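Local structure of acyl-CoA thioesterase (Alicyclobacillus acidocaldarius subsp. acidocaldarius, 3RQB) at residues P136-P141 with S158-V163; D128-A133 with R153-S158; V204-V209 with G242-I247. The protein is of uncharacterised function but probably hydrolyses acyl-CoA thioesters, as hot dog-fold thioesterases do. One frame throughout, in Å; residues are numbered along the deposited sequence.

All three contacts lie in the C-terminal hot dog half. From the N terminus, the loop after strand 121-122 passes through 128-133 and then 136-141 before the chain enters strand 150-156. Interaction 2 closes the loop by laying 128-133 beside 153-158; interaction 1 ties 136-141 to the loop at 158-163 that follows the strand. Their segments alternate along the chain, so the two closures cross. They share Ser158 and touch, with centres about 11 Å apart. Interaction 3 follows in series, joining the start of strand 206-215 to strand 243-251. Its centre is about 20 Å from that of interaction 1 and about 24 Å from that of interaction 2.

Interaction 1 of 3, residues P136-P141 with S158-V163; sequences PRFVAP and SAFDEV
Glu162 N donates to Asp161 OD2 at 3.1 Å, on the anti side of the oxygen and 15° out of the carboxylate plane, in the loop from which Phe160 reaches across to Phe138 and Pro141. The other carboxylate oxygen, Asp161 OD1, takes a weak bond from Ser158 N at 3.4 Å. Ser158 OG in turn receives a weak bond at 3.3 Å from the backbone N of Phe160, the residue whose ring makes the contact. Lys201 NZ, hydrogen-bonded to the carbonyl oxygens of Ser158 and Val163, ties together the two ends of this loop.

Across the segments everything is apolar. Phe160 CG stands anti to its own carbonyl carbon (chi1 -45°), a rotation that sends the ring out toward 136-141. Its far corner, CZ, meets the Pro141 ring at CD, 4.1 Å away, with Pro141 CG scarcely farther; the proline and phenylalanine side chains approach head-on from their two loops. On the same ring, the neighbouring atom Phe160 CE1 approaches Phe138 CE1 to 4.4 Å, close to the plane of the Phe138 ring and therefore at its edge, while Phe138 and Pro141 both meet the Phe160 ring obliquely. Ala140 N lies 3.8 Å above one face of the Phe138 ring, nearer its margin than its middle.

Phe138 is held in place by backbone hydrogen bonding with Val152, and its side chain packs on Leu154 and Met147. Phe160 and Pro141 are exposed and Phe138 partly so; the junction is a light surface contact. This is an aromatic-proline contact between two loops, one before and one after strand 150-156, at the outer edge of the C-terminal hot dog half.

Interaction 2 of 3, residues D128-A133 with R153-S158; sequences DVPPPA and RLIRGS
Val129 begins the contact by presenting CB to the end of Ile155, where CD1 comes within 4.3 Å. The Ile155 chain is extended at its second torsion (chi2 -178°), which carries CD1 outward to the valine. Next along the chain, the Pro130 ring uses CD to meet the other branch of Ile155, CG2, at 4.4 Å. Ile155 therefore serves two successive residues with two separate methyl groups. Pro130 O is hydrogen-bonded to Trp171 NE1 on the neighbouring strand 168-174, which anchors the backbone here.

Two residues on, Pro132 meets Arg153. Pro132 CB lies 3.7 Å from Arg153 CD, the one close approach of the proline ring to the aliphatic part of the arginine side chain. Pro132 O sits over one face of the guanidinium, 2.9 Å from Arg153 NE, but the angle is too poor for a hydrogen bond. The polar end of Arg153 looks elsewhere: NH1 forms a salt bridge with Glu229, and NE makes a weak hydrogen bond to Val135 O. A bend at the third torsion (chi3 92°) turns the face of the flat group to the Pro132 carbonyl.

Trp171 packs against Val129, Pro132, Arg153 and Ile155, and Leu231 of strand 230-240 touches Val129 and Ile155. A proline-rich loop is thus laid over side chains on one side of strand 150-156, an edge strand of the C-terminal hot dog half.

Interaction 3 of 3, residues V204-V209 with G242-I247; sequences VPIGTV and GYFDQI
The curved antiparallel sheet of the C-terminal hot dog half brings together two strands that are not direct neighbours: strand 257-267 runs between 206-215 and 243-251, and side chains make the link past it. Ile206 CG2 meets Phe244 CE1 at 3.8 Å, lying in the plane of the phenyl ring and so touching its edge, while the two side chains cross obliquely. With chi1 at 52°, Ile206 CG1 takes the crowded position between backbone N and carbonyl carbon, and the CG2 branch is the one that reaches the ring.

Three residues on, Val209 CG2 approaches Tyr243 CE1 to 3.9 Å, again near the ring plane and at its edge, with the side chains about at right angles. Tyr243 and Phe244 are consecutive in their strand and set out in opposite directions, so the two contacts lie on different sides of it. The chain turns a corner at Val209.

On the intervening strand, Val265 and Met267 pack on Phe244, and Tyr266 meets the Tyr243 ring edge-to-face. Helix 195-200 borders the Ile206 side through Val196 and Tyr197, with Arg195 touching Phe244. On the other side the second subunit approaches, packing its Val111 on Val209 and its Arg115 on Tyr243, so the contact lies between a helix of its own chain and the dimer partner.

Interaction 1 of 3, residues P136-P141 with S158-V163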
loop_
_atom_site.group_PDB
_atom_site.type_symbol
_atom_site.label_atom_id
_atom_site.label_comp_id
_atom_site.label_asym_id
_atom_site.label_seq_id
_atom_site.Cartn_x
_atom_site.Cartn_y
_atom_site.Cartn_z
ATOM N N PRO B 136 -28.258 -13.820 -1.813
ATOM C CA PRO B 136 -29.178 -12.827 -1.248
ATOM C C PRO B 136 -28.434 -11.597 -0.748
ATOM O O PRO B 136 -27.314 -11.706 -0.243
ATOM C CB PRO B 136 -29.771 -13.562 -0.053
ATOM C CG PRO B 136 -28.653 -14.435 0.409
ATOM C CD PRO B 136 -27.919 -14.873 -0.841
ATOM N N ARG B 137 -29.058 -10.434 -0.866
ATOM C CA ARG B 137 -28.462 -9.232 -0.315
ATOM C C ARG B 137 -28.336 -9.385 1.197
ATOM O O ARG B 137 -29.207 -9.951 1.869
ATOM C CB ARG B 137 -29.288 -7.995 -0.657
ATOM C CG ARG B 137 -28.750 -6.718 -0.037
ATOM C CD ARG B 137 -29.640 -5.517 -0.317
ATOM N NE ARG B 137 -28.879 -4.266 -0.305
ATOM C CZ ARG B 137 -29.424 -3.051 -0.345
ATOM N NH1 ARG B 137 -30.743 -2.915 -0.388
ATOM N NH2 ARG B 137 -28.651 -1.970 -0.332
ATOM N N PHE B 138 -27.233 -8.880 1.724
ATOM C CA PHE B 138 -26.946 -8.992 3.140
ATOM C C PHE B 138 -27.308 -7.698 3.855
ATOM O O PHE B 138 -26.820 -6.632 3.502
ATOM C CB PHE B 138 -25.464 -9.308 3.329
ATOM C CG PHE B 138 -24.908 -8.847 4.638
ATOM C CD1 PHE B 138 -24.895 -9.694 5.739
ATOM C CD2 PHE B 138 -24.389 -7.566 4.772
ATOM C CE1 PHE B 138 -24.377 -9.272 6.948
ATOM C CE2 PHE B 138 -23.874 -7.133 5.976
ATOM C CZ PHE B 138 -23.868 -7.988 7.068
ATOM N N VAL B 139 -28.173 -7.787 4.855
ATOM C CA VAL B 139 -28.534 -6.605 5.633
ATOM C C VAL B 139 -28.180 -6.767 7.102
ATOM O O VAL B 139 -28.754 -7.600 7.806
ATOM C CB VAL B 139 -30.024 -6.271 5.512
ATOM C CG1 VAL B 139 -30.311 -5.638 4.153
ATOM C CG2 VAL B 139 -30.874 -7.524 5.744
ATOM N N ALA B 140 -27.227 -5.959 7.553
ATOM C CA ALA B 140 -26.799 -5.976 8.941
ATOM C C ALA B 140 -27.938 -5.543 9.861
ATOM O O ALA B 140 -28.701 -4.632 9.532
ATOM C CB ALA B 140 -25.585 -5.081 9.131
ATOM N N PRO B 141 -28.058 -6.209 11.018
ATOM C CA PRO B 141 -29.089 -5.910 12.016
ATOM C C PRO B 141 -28.975 -4.473 12.491
ATOM O O PRO B 141 -29.994 -3.781 12.560
ATOM C CB PRO B 141 -28.750 -6.865 13.160
ATOM C CG PRO B 141 -27.302 -7.219 12.951
ATOM C CD PRO B 141 -27.144 -7.270 11.471
ATOM N N SER B 158 -18.358 -13.773 7.216
ATOM C CA SER B 158 -18.941 -12.708 8.034
ATOM C C SER B 158 -18.621 -12.877 9.515
ATOM O O SER B 158 -17.883 -13.787 9.903
ATOM C CB SER B 158 -20.458 -12.589 7.823
ATOM O OG SER B 158 -21.139 -13.786 8.165
ATOM N N ALA B 159 -19.161 -11.977 10.331
ATOM C CA ALA B 159 -19.115 -12.137 11.781
ATOM C C ALA B 159 -20.292 -13.001 12.303
ATOM O O ALA B 159 -20.382 -13.300 13.501
ATOM C CB ALA B 159 -19.088 -10.775 12.465
ATOM N N PHE B 160 -21.225 -13.332 11.409
ATOM C CA PHE B 160 -22.303 -14.275 11.706
ATOM C C PHE B 160 -22.091 -15.687 11.182
ATOM O O PHE B 160 -22.898 -16.580 11.431
ATOM C CB PHE B 160 -23.609 -13.668 11.234
ATOM C CG PHE B 160 -23.737 -12.237 11.636
ATOM C CD1 PHE B 160 -23.247 -11.227 10.815
ATOM C CD2 PHE B 160 -24.261 -11.898 12.878
ATOM C CE1 PHE B 160 -23.325 -9.897 11.204
ATOM C CE2 PHE B 160 -24.345 -10.570 13.273
ATOM C CZ PHE B 160 -23.878 -9.568 12.435
ATOM N N ASP B 161 -20.982 -15.881 10.477
ATOM C CA ASP B 161 -20.714 -17.124 9.777
ATOM C C ASP B 161 -20.181 -18.160 10.748
ATOM O O ASP B 161 -19.899 -17.851 11.908
ATOM C CB ASP B 161 -19.637 -16.856 8.720
ATOM C CG ASP B 161 -19.974 -17.458 7.375
ATOM O OD1 ASP B 161 -19.668 -16.814 6.351
ATOM O OD2 ASP B 161 -20.540 -18.574 7.340
ATOM N N GLU B 162 -19.997 -19.381 10.252
ATOM C CA GLU B 162 -19.357 -20.438 11.025
ATOM C C GLU B 162 -17.902 -20.503 10.624
ATOM O O GLU B 162 -17.130 -21.323 11.132
ATOM C CB GLU B 162 -20.022 -21.777 10.745
ATOM C CG GLU B 162 -20.436 -22.523 11.993
ATOM C CD GLU B 162 -21.945 -22.604 12.138
ATOM O OE1 GLU B 162 -22.510 -23.680 11.845
ATOM O OE2 GLU B 162 -22.566 -21.594 12.541
ATOM N N VAL B 163 -17.549 -19.616 9.699
ATOM C CA VAL B 163 -16.243 -19.595 9.048
ATOM C C VAL B 163 -15.106 -19.174 9.977
ATOM O O VAL B 163 -15.127 -18.090 10.561
ATOM C CB VAL B 163 -16.283 -18.650 7.838
ATOM C CG1 VAL B 163 -14.880 -18.361 7.340
ATOM C CG2 VAL B 163 -17.150 -19.240 6.738
#

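Interaction 2 of 3, residues D128-A133 with R153-S158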
loop_
_atom_site.group_PDB
_atom_site.type_symbol
_atom_site.label_atom_id
_atom_site.label_comp_id
_atom_site.label_asym_id
_atom_site.label_seq_id
_atom_site.Cartn_x
_atom_site.Cartn_y
_atom_site.Cartn_z
ATOM N N ASP B 128 -14.261 -19.617 -7.301
ATOM C CA ASP B 128 -15.489 -20.062 -7.924
ATOM C C ASP B 128 -16.643 -19.717 -7.003
ATOM O O ASP B 128 -16.653 -20.119 -5.841
ATOM C CB ASP B 128 -15.467 -21.561 -8.195
ATOM C CG ASP B 128 -16.654 -22.007 -9.023
ATOM O OD1 ASP B 128 -16.934 -21.360 -10.059
ATOM O OD2 ASP B 128 -17.324 -22.987 -8.630
ATOM N N VAL B 129 -17.614 -18.975 -7.526
ATOM C CA VAL B 129 -18.715 -18.460 -6.711
ATOM C C VAL B 129 -20.048 -18.460 -7.458
ATOM O O VAL B 129 -20.076 -18.438 -8.692
ATOM C CB VAL B 129 -18.440 -17.010 -6.261
ATOM C CG1 VAL B 129 -17.064 -16.903 -5.629
ATOM C CG2 VAL B 129 -18.556 -16.054 -7.445
ATOM N N PRO B 130 -21.159 -18.486 -6.708
ATOM C CA PRO B 130 -22.476 -18.353 -7.339
ATOM C C PRO B 130 -22.679 -16.941 -7.883
ATOM O O PRO B 130 -21.947 -16.033 -7.498
ATOM C CB PRO B 130 -23.452 -18.646 -6.186
ATOM C CG PRO B 130 -22.677 -18.330 -4.951
ATOM C CD PRO B 130 -21.256 -18.699 -5.253
ATOM N N PRO B 131 -23.654 -16.765 -8.786
ATOM C CA PRO B 131 -23.967 -15.445 -9.342
ATOM C C PRO B 131 -24.722 -14.589 -8.328
ATOM O O PRO B 131 -25.313 -15.129 -7.386
ATOM C CB PRO B 131 -24.885 -15.769 -10.529
ATOM C CG PRO B 131 -24.834 -17.273 -10.695
ATOM C CD PRO B 131 -24.504 -17.821 -9.358
ATOM N N PRO B 132 -24.720 -13.261 -8.529
ATOM C CA PRO B 132 -25.452 -12.323 -7.667
ATOM C C PRO B 132 -26.904 -12.751 -7.575
ATOM O O PRO B 132 -27.597 -12.441 -6.609
ATOM C CB PRO B 132 -25.355 -10.999 -8.432
ATOM C CG PRO B 132 -24.114 -11.130 -9.238
ATOM C CD PRO B 132 -24.023 -12.576 -9.629
ATOM N N ALA B 133 -27.347 -13.471 -8.598
ATOM C CA ALA B 133 -28.681 -14.045 -8.630
ATOM C C ALA B 133 -28.927 -14.915 -7.401
ATOM O O ALA B 133 -29.885 -14.705 -6.650
ATOM C CB ALA B 133 -28.849 -14.878 -9.895
ATOM N N ARG B 153 -24.164 -8.467 -1.594
ATOM C CA ARG B 153 -24.591 -9.837 -1.399
ATOM C C ARG B 153 -23.397 -10.581 -0.792
ATOM O O ARG B 153 -22.365 -10.760 -1.438
ATOM C CB ARG B 153 -25.047 -10.456 -2.721
ATOM C CG ARG B 153 -25.475 -9.424 -3.746
ATOM C CD ARG B 153 -26.107 -10.068 -4.962
ATOM N NE ARG B 153 -27.553 -10.165 -4.802
ATOM C CZ ARG B 153 -28.431 -9.594 -5.620
ATOM N NH1 ARG B 153 -28.010 -8.899 -6.667
ATOM N NH2 ARG B 153 -29.732 -9.729 -5.399
ATOM N N LEU B 154 -23.525 -10.978 0.468
ATOM C CA LEU B 154 -22.423 -11.655 1.132
ATOM C C LEU B 154 -22.428 -13.142 0.829
ATOM O O LEU B 154 -23.467 -13.812 0.903
ATOM C CB LEU B 154 -22.442 -11.437 2.642
ATOM C CG LEU B 154 -21.248 -12.115 3.322
ATOM C CD1 LEU B 154 -19.943 -11.380 3.036
ATOM C CD2 LEU B 154 -21.480 -12.213 4.807
ATOM N N ILE B 155 -21.243 -13.638 0.493
ATOM C CA ILE B 155 -21.048 -15.002 0.036
ATOM C C ILE B 155 -20.493 -15.858 1.153
ATOM O O ILE B 155 -21.127 -16.821 1.576
ATOM C CB ILE B 155 -20.115 -15.039 -1.167
ATOM C CG1 ILE B 155 -20.646 -14.080 -2.246
ATOM C CG2 ILE B 155 -19.963 -16.460 -1.675
ATOM C CD1 ILE B 155 -19.837 -14.053 -3.523
ATOM N N ARG B 156 -19.293 -15.527 1.614
ATOM C CA ARG B 156 -18.759 -16.155 2.819
ATOM C C ARG B 156 -18.059 -15.102 3.670
ATOM O O ARG B 156 -18.024 -13.926 3.299
ATOM C CB ARG B 156 -17.792 -17.292 2.469
ATOM C CG ARG B 156 -16.394 -16.828 2.143
ATOM C CD ARG B 156 -15.425 -17.986 2.058
ATOM N NE ARG B 156 -15.149 -18.577 3.364
ATOM C CZ ARG B 156 -14.067 -19.302 3.638
ATOM N NH1 ARG B 156 -13.147 -19.513 2.699
ATOM N NH2 ARG B 156 -13.897 -19.812 4.849
ATOM N N GLY B 157 -17.499 -15.527 4.800
ATOM C CA GLY B 157 -16.705 -14.638 5.630
ATOM C C GLY B 157 -17.384 -13.483 6.358
ATOM O O GLY B 157 -17.050 -12.322 6.111
ATOM N N SER B 158 -18.358 -13.773 7.216
ATOM C CA SER B 158 -18.941 -12.708 8.034
ATOM C C SER B 158 -18.621 -12.877 9.515
ATOM O O SER B 158 -17.883 -13.787 9.903
ATOM C CB SER B 158 -20.458 -12.589 7.823
ATOM O OG SER B 158 -21.139 -13.786 8.165
#

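Interaction 3 of 3, residues V204-V209 with G242-I247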
loop_
_atom_site.group_PDB
_atom_site.type_symbol
_atom_site.label_atom_id
_atom_site.label_comp_id
_atom_site.label_asym_id
_atom_site.label_seq_id
_atom_site.Cartn_x
_atom_site.Cartn_y
_atom_site.Cartn_z
ATOM N N VAL B 204 -14.821 -5.373 18.048
ATOM C CA VAL B 204 -13.895 -4.660 18.922
ATOM C C VAL B 204 -13.697 -3.291 18.298
ATOM O O VAL B 204 -14.031 -3.077 17.129
ATOM C CB VAL B 204 -12.499 -5.349 19.055
ATOM C CG1 VAL B 204 -12.553 -6.541 19.993
ATOM C CG2 VAL B 204 -11.944 -5.755 17.694
ATOM N N PRO B 205 -13.180 -2.341 19.079
ATOM C CA PRO B 205 -12.835 -1.046 18.484
ATOM C C PRO B 205 -11.696 -1.174 17.474
ATOM O O PRO B 205 -10.660 -1.765 17.782
ATOM C CB PRO B 205 -12.364 -0.232 19.692
ATOM C CG PRO B 205 -13.078 -0.848 20.853
ATOM C CD PRO B 205 -13.143 -2.310 20.550
ATOM N N ILE B 206 -11.881 -0.600 16.291
ATOM C CA ILE B 206 -10.829 -0.576 15.281
ATOM C C ILE B 206 -10.878 0.755 14.551
ATOM O O ILE B 206 -11.908 1.429 14.549
ATOM C CB ILE B 206 -10.964 -1.739 14.249
ATOM C CG1 ILE B 206 -12.370 -1.786 13.637
ATOM C CG2 ILE B 206 -10.635 -3.080 14.888
ATOM C CD1 ILE B 206 -12.559 -0.929 12.393
ATOM N N GLY B 207 -9.762 1.141 13.946
ATOM C CA GLY B 207 -9.787 2.219 12.981
ATOM C C GLY B 207 -8.644 2.067 11.999
ATOM O O GLY B 207 -7.589 1.514 12.323
ATOM N N THR B 208 -8.844 2.596 10.797
ATOM C CA THR B 208 -7.852 2.469 9.746
ATOM C C THR B 208 -6.879 3.627 9.810
ATOM O O THR B 208 -7.275 4.797 9.780
ATOM C CB THR B 208 -8.495 2.448 8.350
ATOM O OG1 THR B 208 -9.193 1.214 8.161
ATOM C CG2 THR B 208 -7.425 2.583 7.277
ATOM N N VAL B 209 -5.604 3.288 9.927
ATOM C CA VAL B 209 -4.531 4.260 9.842
ATOM C C VAL B 209 -4.193 4.612 8.395
ATOM O O VAL B 209 -3.985 5.783 8.056
ATOM C CB VAL B 209 -3.280 3.706 10.512
ATOM C CG1 VAL B 209 -2.072 4.604 10.233
ATOM C CG2 VAL B 209 -3.540 3.535 11.994
ATOM N N GLY B 242 -1.760 -4.820 18.749
ATOM C CA GLY B 242 -2.561 -3.633 18.527
ATOM C C GLY B 242 -2.914 -3.312 17.093
ATOM O O GLY B 242 -3.661 -2.371 16.845
ATOM N N TYR B 243 -2.389 -4.073 16.140
ATOM C CA TYR B 243 -2.727 -3.822 14.738
ATOM C C TYR B 243 -2.998 -5.068 13.918
ATOM O O TYR B 243 -2.607 -6.177 14.292
ATOM C CB TYR B 243 -1.644 -2.991 14.050
ATOM C CG TYR B 243 -1.608 -1.575 14.550
ATOM C CD1 TYR B 243 -2.295 -0.561 13.896
ATOM C CD2 TYR B 243 -0.907 -1.259 15.701
ATOM C CE1 TYR B 243 -2.261 0.744 14.375
ATOM C CE2 TYR B 243 -0.868 0.025 16.187
ATOM C CZ TYR B 243 -1.538 1.031 15.528
ATOM O OH TYR B 243 -1.463 2.314 16.051
ATOM N N PHE B 244 -3.692 -4.873 12.801
ATOM C CA PHE B 244 -3.828 -5.919 11.799
ATOM C C PHE B 244 -3.995 -5.298 10.416
ATOM O O PHE B 244 -4.163 -4.082 10.292
ATOM C CB PHE B 244 -5.035 -6.804 12.111
ATOM C CG PHE B 244 -6.350 -6.148 11.810
ATOM C CD1 PHE B 244 -7.021 -5.435 12.793
ATOM C CD2 PHE B 244 -6.909 -6.235 10.533
ATOM C CE1 PHE B 244 -8.231 -4.825 12.510
ATOM C CE2 PHE B 244 -8.112 -5.630 10.235
ATOM C CZ PHE B 244 -8.779 -4.922 11.222
ATOM N N ASP B 245 -4.043 -6.153 9.396
ATOM C CA ASP B 245 -4.003 -5.713 8.009
ATOM C C ASP B 245 -5.059 -6.401 7.148
ATOM O O ASP B 245 -5.538 -7.488 7.462
ATOM C CB ASP B 245 -2.624 -5.992 7.408
ATOM C CG ASP B 245 -2.501 -7.406 6.871
ATOM O OD1 ASP B 245 -3.000 -8.345 7.528
ATOM O OD2 ASP B 245 -1.923 -7.573 5.778
ATOM N N GLN B 246 -5.402 -5.764 6.040
ATOM C CA GLN B 246 -6.371 -6.335 5.139
ATOM C C GLN B 246 -5.756 -6.313 3.766
ATOM O O GLN B 246 -5.243 -5.288 3.334
ATOM C CB GLN B 246 -7.658 -5.511 5.151
ATOM C CG GLN B 246 -8.860 -6.245 4.597
ATOM C CD GLN B 246 -10.151 -5.482 4.804
ATOM O OE1 GLN B 246 -10.770 -5.564 5.864
ATOM N NE2 GLN B 246 -10.569 -4.734 3.784
ATOM N N ILE B 247 -5.781 -7.456 3.099
ATOM C CA ILE B 247 -5.419 -7.520 1.697
ATOM C C ILE B 247 -6.657 -7.887 0.906
ATOM O O ILE B 247 -7.409 -8.779 1.299
ATOM C CB ILE B 247 -4.342 -8.566 1.443
ATOM C CG1 ILE B 247 -3.206 -8.395 2.449
ATOM C CG2 ILE B 247 -3.825 -8.451 0.025
ATOM C CD1 ILE B 247 -1.929 -9.102 2.048
#